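Side-chain contacts in LAE5 (Uncultured bacterium, PDB 5JD3), which probably hydrolyses ester bonds, as a bacterial esterase of the GDSL-like lipase/acylhydrolase family recovered from a lake metagenome: residues V116-D121 with T126-C131; A93-D98 with A144-T149; E134-L139 with A184-C189. All coordinates share one frame; numbering follows the deposited sequence.

Interaction 1 of 3, residues V116-D121 with T126-C131; sequences VWRQFD and TDRHVC
Arg128 meets Arg118 through its aliphatic part: CD of Arg128 lies 3.9 Å from CD of Arg118, and the guanidinium planes are turned 66° against each other. The contact is made mainly by methylenes, with Arg128 NH1 also near Arg118 CD, while Arg118 NE and Arg128 NH1 stay 5.3 Å apart. The charge of Arg118 is directed to its own helix instead. Its chain, bent at chi2 and chi3, brings the guanidinium side-on to the carboxylate of Asp121, NE bonded to OD1 and NH1 to OD2, each oxygen accepting through its syn lone pair. The bond from NE to OD1 is 3.1 Å and nearly straight at 173°, and both oxygens lie close to the guanidinium plane. Arg118 NH1 also sits over one face of the Trp117 ring, toward its rim. Arg128 itself is poorly ordered, so its side of this packing is less certain.

Next along the chain, His129 lays one ring face against Gln119. CA of Gln119 is 3.9 Å from the ring centroid and 19° off the normal, a CH-pi contact. Gln119 CG reaches His129 CG at 3.9 Å. The opposite face looks onto the backbone N of Thr126. Outside the two segments, His129 NE2 is hydrogen-bonded to Leu122 O.

At Val130 the carbonyl O comes within 3.3 Å of Gln119 NE2, but the N-H does not point at it, so this is not counted as a hydrogen bond. Tyr176 OH of helix 168-187 hydrogen-bonds both groups and bridges them, while Arg172 takes Gln119 OE1.

Cys131 follows at the N-cap position of helix 132-146. The loop thus folds back over the end of helix 113-121, a local connection on the surface of the three-layer alpha/beta/alpha fold of GDSL (SGNH) hydrolases.

Interaction 2 of 3, residues A93-D98 with A144-T149; sequences ARWQND and ARTAPT
Trp95 turns the NE1 edge of its indole to Thr146, whose OG1 lies near the ring plane, 2.9 Å from NE1. The bond is weak, because the N-H...O angle is only 127°: OG1 is displaced toward the benzene half of the indole and stands 3.2 Å from CZ2. CB and CG2 of Thr146 reach that same carbon at 4.1 Å each, adding van der Waals contact. NH2 of Arg145 comes to 4.4 Å from Trp95 CD1, while its charge is paired with Glu141.

In the next shell, OG1 of Thr146 is fixed by its own helix. With chi1 at -53° it lies beside its backbone N and is hydrogen-bonded to Leu142 O, one turn earlier. The indole is set by Phe100, edge-to-face, and by Ile33, Met109 and Met153 of the central sheet. A leucine in place of Trp95 would probably leave Thr146 OG1 without its N-H partner and open a gap beside Phe100 and the sheet.

Thus the indole N-H finds a weak acceptor in a hydroxyl whose main partner is Leu142 O, which spares NE1 burial without a polar neighbour, but the bent bond suggests that apolar packing sets the fit more than hydrogen-bond strength does.

Interaction 3 of 3, residues E134-L139 with A184-C189; sequences EYEKTL and AERHGC
Glu136 brings one carboxylate oxygen, OE2, against the edge of the Arg186 guanidinium, near its plane, with OE2 3.5 Å from NH2. This is a salt bridge without a hydrogen bond. OE2 is also 4.0 Å from NH1, so it faces the side of the guanidinium that carries the two terminal nitrogens. The flat groups are turned only 20° against each other, although the two side chains cross at about a right angle.

Both residues must reach to meet. Glu136 holds CG anti to the backbone N (chi1 171°) and runs extended beyond it, which carries the carboxylate off helix 132-146. Arg186 reaches back from the end of helix 168-187 with a bend at chi3. Each charge has a further, long and weak ion pair: Arg182 NE for Glu136, Asp140 OD1 for Arg186. His187 NE2 makes a hydrogen bond to that same Asp140 oxygen, adding a hydrogen bond between the two helices.

Just beyond, Gly188 leaves the helix with positive phi (71°), and Cys189 N returns to Ala184 O at 2.7 Å. With a buried area of only 63 Å² between the segments and long ionic distances, the link is best read as a loose electrostatic one at the surface, probably weakened by water.

In the fold
Interaction 2 is the buried contact of the three; interactions 1 and 3 lie at the surface. Helix 132-146 relates them all: interaction 1 ends at its N-cap, interaction 3 uses an early part of it and interaction 2 its C-terminal end. Interactions 2 and 3 alternate along the chain, tying this helix to helix 88-100 and helix 168-187 respectively, and touch where Ala144 packs on His187. Interaction 1 touches interaction 3 through Val130 and Tyr135. Chemistry follows place: an indole and a hydroxyl meet against the parallel sheet in interaction 2, a long ion pair serves interaction 3, and interaction 1 combines ring-face and aliphatic packing within a local connection.

Interaction 1 of 3, residues V116-D121 with T126-C131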
loop_
_atom_site.group_PDB
_atom_site.type_symbol
_atom_site.label_atom_id
_atom_site.label_comp_id
_atom_site.label_asym_id
_atom_site.label_seq_id
_atom_site.Cartn_x
_atom_site.Cartn_y
_atom_site.Cartn_z
ATOM N N VAL A 116 -6.293 -8.657 -8.233
ATOM C CA VAL A 116 -7.484 -8.384 -9.026
ATOM C C VAL A 116 -7.151 -8.282 -10.513
ATOM O O VAL A 116 -7.880 -8.800 -11.360
ATOM C CB VAL A 116 -8.170 -7.076 -8.569
ATOM C CG1 VAL A 116 -9.315 -6.708 -9.501
ATOM C CG2 VAL A 116 -8.661 -7.205 -7.136
ATOM N N TRP A 117 -6.035 -7.626 -10.816
ATOM C CA TRP A 117 -5.670 -7.296 -12.192
ATOM C C TRP A 117 -5.486 -8.522 -13.087
ATOM O O TRP A 117 -5.873 -8.502 -14.256
ATOM C CB TRP A 117 -4.389 -6.460 -12.207
ATOM C CG TRP A 117 -4.290 -5.533 -13.378
ATOM C CD1 TRP A 117 -5.126 -5.478 -14.454
ATOM C CD2 TRP A 117 -3.301 -4.517 -13.585
ATOM N NE1 TRP A 117 -4.719 -4.494 -15.321
ATOM C CE2 TRP A 117 -3.601 -3.889 -14.811
ATOM C CE3 TRP A 117 -2.192 -4.081 -12.856
ATOM C CZ2 TRP A 117 -2.829 -2.848 -15.323
ATOM C CZ3 TRP A 117 -1.427 -3.048 -13.368
ATOM C CH2 TRP A 117 -1.750 -2.442 -14.588
ATOM N N ARG A 118 -4.901 -9.583 -12.540
ATOM C CA ARG A 118 -4.602 -10.778 -13.325
ATOM C C ARG A 118 -5.863 -11.491 -13.801
ATOM O O ARG A 118 -5.839 -12.213 -14.799
ATOM C CB ARG A 118 -3.731 -11.744 -12.519
ATOM C CG ARG A 118 -2.355 -11.201 -12.153
ATOM C CD ARG A 118 -1.476 -10.966 -13.378
ATOM N NE ARG A 118 -1.694 -9.653 -13.982
ATOM C CZ ARG A 118 -1.098 -8.536 -13.577
ATOM N NH1 ARG A 118 -1.356 -7.387 -14.186
ATOM N NH2 ARG A 118 -0.244 -8.568 -12.563
ATOM N N GLN A 119 -6.966 -11.280 -13.091
ATOM C CA GLN A 119 -8.233 -11.896 -13.459
ATOM C C GLN A 119 -8.827 -11.242 -14.705
ATOM O O GLN A 119 -9.809 -11.733 -15.260
ATOM C CB GLN A 119 -9.228 -11.810 -12.299
ATOM C CG GLN A 119 -8.713 -12.397 -10.994
ATOM C CD GLN A 119 -9.709 -12.258 -9.860
ATOM O OE1 GLN A 119 -10.912 -12.444 -10.045
ATOM N NE2 GLN A 119 -9.210 -11.927 -8.673
ATOM N N PHE A 120 -8.225 -10.140 -15.146
ATOM C CA PHE A 120 -8.763 -9.390 -16.277
ATOM C C PHE A 120 -7.807 -9.285 -17.470
ATOM O O PHE A 120 -8.254 -9.290 -18.617
ATOM C CB PHE A 120 -9.183 -7.992 -15.820
ATOM C CG PHE A 120 -10.347 -7.994 -14.869
ATOM C CD1 PHE A 120 -11.645 -8.085 -15.347
ATOM C CD2 PHE A 120 -10.147 -7.914 -13.501
ATOM C CE1 PHE A 120 -12.721 -8.092 -14.478
ATOM C CE2 PHE A 120 -11.219 -7.920 -12.627
ATOM C CZ PHE A 120 -12.507 -8.010 -13.116
ATOM N N ASP A 121 -6.504 -9.187 -17.220
ATOM C CA ASP A 121 -5.553 -9.143 -18.331
ATOM C C ASP A 121 -5.029 -10.541 -18.662
ATOM O O ASP A 121 -4.460 -10.761 -19.730
ATOM C CB ASP A 121 -4.390 -8.182 -18.038
ATOM C CG ASP A 121 -3.688 -8.473 -16.724
ATOM O OD1 ASP A 121 -3.826 -9.591 -16.189
ATOM O OD2 ASP A 121 -2.980 -7.570 -16.228
ATOM N N THR A 126 -6.450 -19.464 -14.992
ATOM C CA THR A 126 -7.190 -19.617 -13.741
ATOM C C THR A 126 -6.275 -19.907 -12.554
ATOM O O THR A 126 -6.440 -19.337 -11.474
ATOM C CB THR A 126 -8.230 -20.750 -13.854
ATOM O OG1 THR A 126 -9.171 -20.436 -14.888
ATOM C CG2 THR A 126 -8.972 -20.937 -12.539
ATOM N N ASP A 127 -5.309 -20.793 -12.776
ATOM C CA ASP A 127 -4.341 -21.202 -11.760
ATOM C C ASP A 127 -3.635 -20.029 -11.080
ATOM O O ASP A 127 -3.253 -20.110 -9.913
ATOM C CB ASP A 127 -3.300 -22.124 -12.397
ATOM C CG ASP A 127 -2.861 -21.641 -13.769
ATOM O OD1 ASP A 127 -3.592 -21.896 -14.750
ATOM O OD2 ASP A 127 -1.793 -21.002 -13.866
ATOM N N ARG A 128 -3.473 -18.940 -11.822
ATOM C CA ARG A 128 -2.735 -17.773 -11.355
ATOM C C ARG A 128 -3.574 -16.873 -10.443
ATOM O O ARG A 128 -3.042 -16.191 -9.565
ATOM C CB ARG A 128 -2.219 -16.984 -12.565
ATOM C CG ARG A 128 -1.845 -15.539 -12.295
ATOM C CD ARG A 128 -1.281 -14.875 -13.539
ATOM N NE ARG A 128 0.061 -15.357 -13.850
ATOM C CZ ARG A 128 1.172 -14.864 -13.312
ATOM N NH1 ARG A 128 1.102 -13.873 -12.435
ATOM N NH2 ARG A 128 2.353 -15.363 -13.651
ATOM N N HIS A 129 -4.888 -16.900 -10.638
ATOM C CA HIS A 129 -5.792 -15.965 -9.971
ATOM C C HIS A 129 -5.910 -16.172 -8.461
ATOM O O HIS A 129 -5.970 -17.303 -7.976
ATOM C CB HIS A 129 -7.182 -16.052 -10.602
ATOM C CG HIS A 129 -7.187 -15.815 -12.079
ATOM N ND1 HIS A 129 -8.205 -16.251 -12.900
ATOM C CD2 HIS A 129 -6.296 -15.189 -12.884
ATOM C CE1 HIS A 129 -7.941 -15.904 -14.147
ATOM N NE2 HIS A 129 -6.789 -15.257 -14.165
ATOM N N VAL A 130 -5.948 -15.064 -7.728
ATOM C CA VAL A 130 -6.180 -15.094 -6.289
ATOM C C VAL A 130 -7.641 -14.764 -5.991
ATOM O O VAL A 130 -8.047 -13.602 -6.035
ATOM C CB VAL A 130 -5.266 -14.103 -5.540
ATOM C CG1 VAL A 130 -5.535 -14.158 -4.042
ATOM C CG2 VAL A 130 -3.805 -14.404 -5.833
ATOM N N CYS A 131 -8.423 -15.797 -5.699
ATOM C CA CYS A 131 -9.848 -15.648 -5.418
ATOM C C CYS A 131 -10.084 -14.808 -4.161
ATOM O O CYS A 131 -9.201 -14.708 -3.310
ATOM C CB CYS A 131 -10.497 -17.028 -5.269
ATOM S SG CYS A 131 -10.436 -18.043 -6.767
#

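Interaction 2 of 3, residues A93-D98 with A144-T149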
loop_
_atom_site.group_PDB
_atom_site.type_symbol
_atom_site.label_atom_id
_atom_site.label_comp_id
_atom_site.label_asym_id
_atom_site.label_seq_id
_atom_site.Cartn_x
_atom_site.Cartn_y
_atom_site.Cartn_z
ATOM N N ALA A 93 4.922 -15.400 1.281
ATOM C CA ALA A 93 6.090 -16.249 1.071
ATOM C C ALA A 93 7.377 -15.599 1.572
ATOM O O ALA A 93 8.330 -16.291 1.928
ATOM C CB ALA A 93 6.220 -16.602 -0.404
ATOM N N ARG A 94 7.402 -14.270 1.602
ATOM C CA ARG A 94 8.607 -13.546 1.991
ATOM C C ARG A 94 8.400 -12.710 3.248
ATOM O O ARG A 94 9.254 -11.900 3.609
ATOM C CB ARG A 94 9.080 -12.647 0.845
ATOM C CG ARG A 94 8.119 -11.518 0.493
ATOM C CD ARG A 94 8.613 -10.748 -0.723
ATOM N NE ARG A 94 7.725 -9.649 -1.091
ATOM C CZ ARG A 94 7.830 -8.410 -0.621
ATOM N NH1 ARG A 94 8.785 -8.104 0.247
ATOM N NH2 ARG A 94 6.977 -7.475 -1.019
ATOM N N TRP A 95 7.269 -12.915 3.915
ATOM C CA TRP A 95 6.905 -12.119 5.083
ATOM C C TRP A 95 7.922 -12.254 6.214
ATOM O O TRP A 95 8.235 -11.279 6.895
ATOM C CB TRP A 95 5.516 -12.517 5.585
ATOM C CG TRP A 95 4.909 -11.525 6.529
ATOM C CD1 TRP A 95 4.959 -11.551 7.893
ATOM C CD2 TRP A 95 4.154 -10.358 6.179
ATOM N NE1 TRP A 95 4.284 -10.473 8.413
ATOM C CE2 TRP A 95 3.780 -9.726 7.382
ATOM C CE3 TRP A 95 3.759 -9.788 4.965
ATOM C CZ2 TRP A 95 3.031 -8.550 7.405
ATOM C CZ3 TRP A 95 3.014 -8.621 4.991
ATOM C CH2 TRP A 95 2.659 -8.015 6.202
ATOM N N GLN A 96 8.435 -13.466 6.406
ATOM C CA GLN A 96 9.385 -13.733 7.482
ATOM C C GLN A 96 10.666 -12.913 7.343
ATOM O O GLN A 96 11.139 -12.321 8.314
ATOM C CB GLN A 96 9.727 -15.223 7.531
ATOM C CG GLN A 96 10.861 -15.566 8.486
ATOM C CD GLN A 96 10.615 -15.059 9.896
ATOM O OE1 GLN A 96 9.499 -15.144 10.413
ATOM N NE2 GLN A 96 11.657 -14.525 10.523
ATOM N N ASN A 97 11.220 -12.875 6.137
ATOM C CA ASN A 97 12.481 -12.179 5.905
ATOM C C ASN A 97 12.316 -10.683 5.658
ATOM O O ASN A 97 13.190 -9.891 6.014
ATOM C CB ASN A 97 13.223 -12.808 4.722
ATOM C CG ASN A 97 13.661 -14.234 4.999
ATOM O OD1 ASN A 97 13.671 -14.682 6.146
ATOM N ND2 ASN A 97 14.032 -14.953 3.947
ATOM N N ASP A 98 11.198 -10.291 5.054
ATOM C CA ASP A 98 11.018 -8.904 4.635
ATOM C C ASP A 98 10.194 -8.061 5.608
ATOM O O ASP A 98 10.141 -6.838 5.476
ATOM C CB ASP A 98 10.377 -8.853 3.246
ATOM C CG ASP A 98 11.317 -9.328 2.155
ATOM O OD1 ASP A 98 12.479 -9.660 2.471
ATOM O OD2 ASP A 98 10.899 -9.357 0.979
ATOM N N ALA A 144 -2.913 -11.113 11.471
ATOM C CA ALA A 144 -3.050 -11.802 12.753
ATOM C C ALA A 144 -1.695 -12.128 13.377
ATOM O O ALA A 144 -1.546 -12.106 14.599
ATOM C CB ALA A 144 -3.869 -13.072 12.583
ATOM N N ARG A 145 -0.710 -12.427 12.536
ATOM C CA ARG A 145 0.630 -12.753 13.015
ATOM C C ARG A 145 1.463 -11.505 13.294
ATOM O O ARG A 145 2.431 -11.556 14.052
ATOM C CB ARG A 145 1.366 -13.635 12.003
ATOM C CG ARG A 145 0.849 -15.059 11.899
ATOM C CD ARG A 145 2.006 -16.046 11.812
ATOM N NE ARG A 145 2.990 -15.657 10.805
ATOM C CZ ARG A 145 3.052 -16.169 9.580
ATOM N NH1 ARG A 145 2.188 -17.102 9.204
ATOM N NH2 ARG A 145 3.983 -15.753 8.732
ATOM N N THR A 146 1.084 -10.387 12.681
ATOM C CA THR A 146 1.892 -9.173 12.738
ATOM C C THR A 146 1.355 -8.155 13.745
ATOM O O THR A 146 2.121 -7.405 14.349
ATOM C CB THR A 146 1.981 -8.509 11.346
ATOM O OG1 THR A 146 2.427 -9.472 10.385
ATOM C CG2 THR A 146 2.952 -7.338 11.364
ATOM N N ALA A 147 0.039 -8.135 13.927
ATOM C CA ALA A 147 -0.604 -7.175 14.826
ATOM C C ALA A 147 -0.043 -7.158 16.261
ATOM O O ALA A 147 0.167 -6.079 16.817
ATOM C CB ALA A 147 -2.112 -7.425 14.861
ATOM N N PRO A 148 0.200 -8.334 16.871
ATOM C CA PRO A 148 0.695 -8.250 18.252
ATOM C C PRO A 148 2.155 -7.813 18.365
ATOM O O PRO A 148 2.545 -7.285 19.406
ATOM C CB PRO A 148 0.533 -9.686 18.774
ATOM C CG PRO A 148 -0.388 -10.360 17.809
ATOM C CD PRO A 148 -0.100 -9.727 16.496
ATOM N N THR A 149 2.948 -8.025 17.318
ATOM C CA THR A 149 4.382 -7.764 17.400
ATOM C C THR A 149 4.749 -6.325 17.039
ATOM O O THR A 149 5.923 -5.958 17.063
ATOM C CB THR A 149 5.183 -8.720 16.486
ATOM O OG1 THR A 149 6.577 -8.632 16.801
ATOM C CG2 THR A 149 4.981 -8.369 15.023
#

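Interaction 3 of 3, residues E134-L139 with A184-C189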
loop_
_atom_site.group_PDB
_atom_site.type_symbol
_atom_site.label_atom_id
_atom_site.label_comp_id
_atom_site.label_asym_id
_atom_site.label_seq_id
_atom_site.Cartn_x
_atom_site.Cartn_y
_atom_site.Cartn_z
ATOM N N GLU A 134 -9.203 -16.661 -0.886
ATOM C CA GLU A 134 -7.775 -16.777 -0.606
ATOM C C GLU A 134 -7.195 -15.434 -0.179
ATOM O O GLU A 134 -6.367 -15.367 0.728
ATOM C CB GLU A 134 -7.020 -17.307 -1.826
ATOM C CG GLU A 134 -5.516 -17.409 -1.618
ATOM C CD GLU A 134 -4.781 -17.900 -2.850
ATOM O OE1 GLU A 134 -5.441 -18.149 -3.880
ATOM O OE2 GLU A 134 -3.540 -18.037 -2.788
ATOM N N TYR A 135 -7.639 -14.371 -0.842
ATOM C CA TYR A 135 -7.184 -13.022 -0.531
ATOM C C TYR A 135 -7.489 -12.656 0.918
ATOM O O TYR A 135 -6.617 -12.175 1.636
ATOM C CB TYR A 135 -7.829 -12.008 -1.479
ATOM C CG TYR A 135 -7.412 -10.575 -1.228
ATOM C CD1 TYR A 135 -6.213 -10.082 -1.728
ATOM C CD2 TYR A 135 -8.221 -9.712 -0.499
ATOM C CE1 TYR A 135 -5.829 -8.773 -1.502
ATOM C CE2 TYR A 135 -7.845 -8.401 -0.269
ATOM C CZ TYR A 135 -6.649 -7.937 -0.774
ATOM O OH TYR A 135 -6.270 -6.634 -0.548
ATOM N N GLU A 136 -8.727 -12.892 1.340
ATOM C CA GLU A 136 -9.135 -12.599 2.709
ATOM C C GLU A 136 -8.360 -13.439 3.716
ATOM O O GLU A 136 -7.764 -12.907 4.651
ATOM C CB GLU A 136 -10.635 -12.840 2.893
ATOM C CG GLU A 136 -11.089 -12.763 4.343
ATOM C CD GLU A 136 -12.586 -12.937 4.504
ATOM O OE1 GLU A 136 -13.202 -13.622 3.661
ATOM O OE2 GLU A 136 -13.146 -12.393 5.479
ATOM N N LYS A 137 -8.375 -14.753 3.510
ATOM C CA LYS A 137 -7.731 -15.698 4.415
ATOM C C LYS A 137 -6.248 -15.391 4.605
ATOM O O LYS A 137 -5.743 -15.405 5.727
ATOM C CB LYS A 137 -7.905 -17.127 3.897
ATOM C CG LYS A 137 -7.456 -18.208 4.867
ATOM C CD LYS A 137 -8.648 -18.975 5.419
ATOM C CE LYS A 137 -8.206 -20.214 6.182
ATOM N NZ LYS A 137 -9.368 -20.979 6.719
ATOM N N THR A 138 -5.558 -15.108 3.505
ATOM C CA THR A 138 -4.128 -14.820 3.548
ATOM C C THR A 138 -3.848 -13.465 4.194
ATOM O O THR A 138 -2.948 -13.339 5.023
ATOM C CB THR A 138 -3.504 -14.846 2.139
ATOM O OG1 THR A 138 -3.853 -16.070 1.482
ATOM C CG2 THR A 138 -1.990 -14.734 2.221
ATOM N N LEU A 139 -4.625 -12.457 3.808
ATOM C CA LEU A 139 -4.463 -11.107 4.339
ATOM C C LEU A 139 -4.735 -11.067 5.839
ATOM O O LEU A 139 -3.998 -10.439 6.598
ATOM C CB LEU A 139 -5.392 -10.132 3.613
ATOM C CG LEU A 139 -5.280 -8.646 3.953
ATOM C CD1 LEU A 139 -3.937 -8.097 3.508
ATOM C CD2 LEU A 139 -6.419 -7.871 3.312
ATOM N N ALA A 184 -9.150 -5.165 8.687
ATOM C CA ALA A 184 -8.637 -4.070 9.501
ATOM C C ALA A 184 -9.489 -3.872 10.750
ATOM O O ALA A 184 -8.964 -3.717 11.852
ATOM C CB ALA A 184 -8.582 -2.785 8.688
ATOM N N GLU A 185 -10.805 -3.884 10.567
ATOM C CA GLU A 185 -11.744 -3.728 11.674
ATOM C C GLU A 185 -11.596 -4.869 12.674
ATOM O O GLU A 185 -11.703 -4.669 13.883
ATOM C CB GLU A 185 -13.183 -3.661 11.143
ATOM C CG GLU A 185 -14.263 -3.415 12.198
ATOM C CD GLU A 185 -14.682 -4.674 12.941
ATOM O OE1 GLU A 185 -14.518 -5.780 12.384
ATOM O OE2 GLU A 185 -15.178 -4.557 14.081
ATOM N N ARG A 186 -11.346 -6.067 12.156
ATOM C CA ARG A 186 -11.304 -7.271 12.975
ATOM C C ARG A 186 -10.075 -7.315 13.881
ATOM O O ARG A 186 -10.103 -7.929 14.947
ATOM C CB ARG A 186 -11.344 -8.508 12.076
ATOM C CG ARG A 186 -11.700 -9.802 12.785
ATOM C CD ARG A 186 -12.371 -10.768 11.821
ATOM N NE ARG A 186 -11.634 -10.881 10.566
ATOM C CZ ARG A 186 -12.096 -11.491 9.480
ATOM N NH1 ARG A 186 -13.301 -12.045 9.490
ATOM N NH2 ARG A 186 -11.356 -11.545 8.381
ATOM N N HIS A 187 -9.000 -6.657 13.458
ATOM C CA HIS A 187 -7.757 -6.666 14.223
ATOM C C HIS A 187 -7.369 -5.273 14.712
ATOM O O HIS A 187 -6.289 -5.082 15.271
ATOM C CB HIS A 187 -6.622 -7.258 13.387
ATOM C CG HIS A 187 -6.841 -8.687 13.000
ATOM N ND1 HIS A 187 -6.669 -9.732 13.882
ATOM C CD2 HIS A 187 -7.218 -9.245 11.825
ATOM C CE1 HIS A 187 -6.932 -10.871 13.269
ATOM N NE2 HIS A 187 -7.267 -10.604 12.019
ATOM N N GLY A 188 -8.253 -4.303 14.498
ATOM C CA GLY A 188 -8.022 -2.947 14.962
ATOM C C GLY A 188 -6.943 -2.218 14.183
ATOM O O GLY A 188 -6.287 -1.320 14.708
ATOM N N CYS A 189 -6.760 -2.608 12.927
ATOM C CA CYS A 189 -5.777 -1.960 12.071
ATOM C C CYS A 189 -6.286 -0.614 11.577
ATOM O O CYS A 189 -7.492 -0.397 11.472
ATOM C CB CYS A 189 -5.429 -2.849 10.877
ATOM S SG CYS A 189 -4.889 -4.506 11.319
#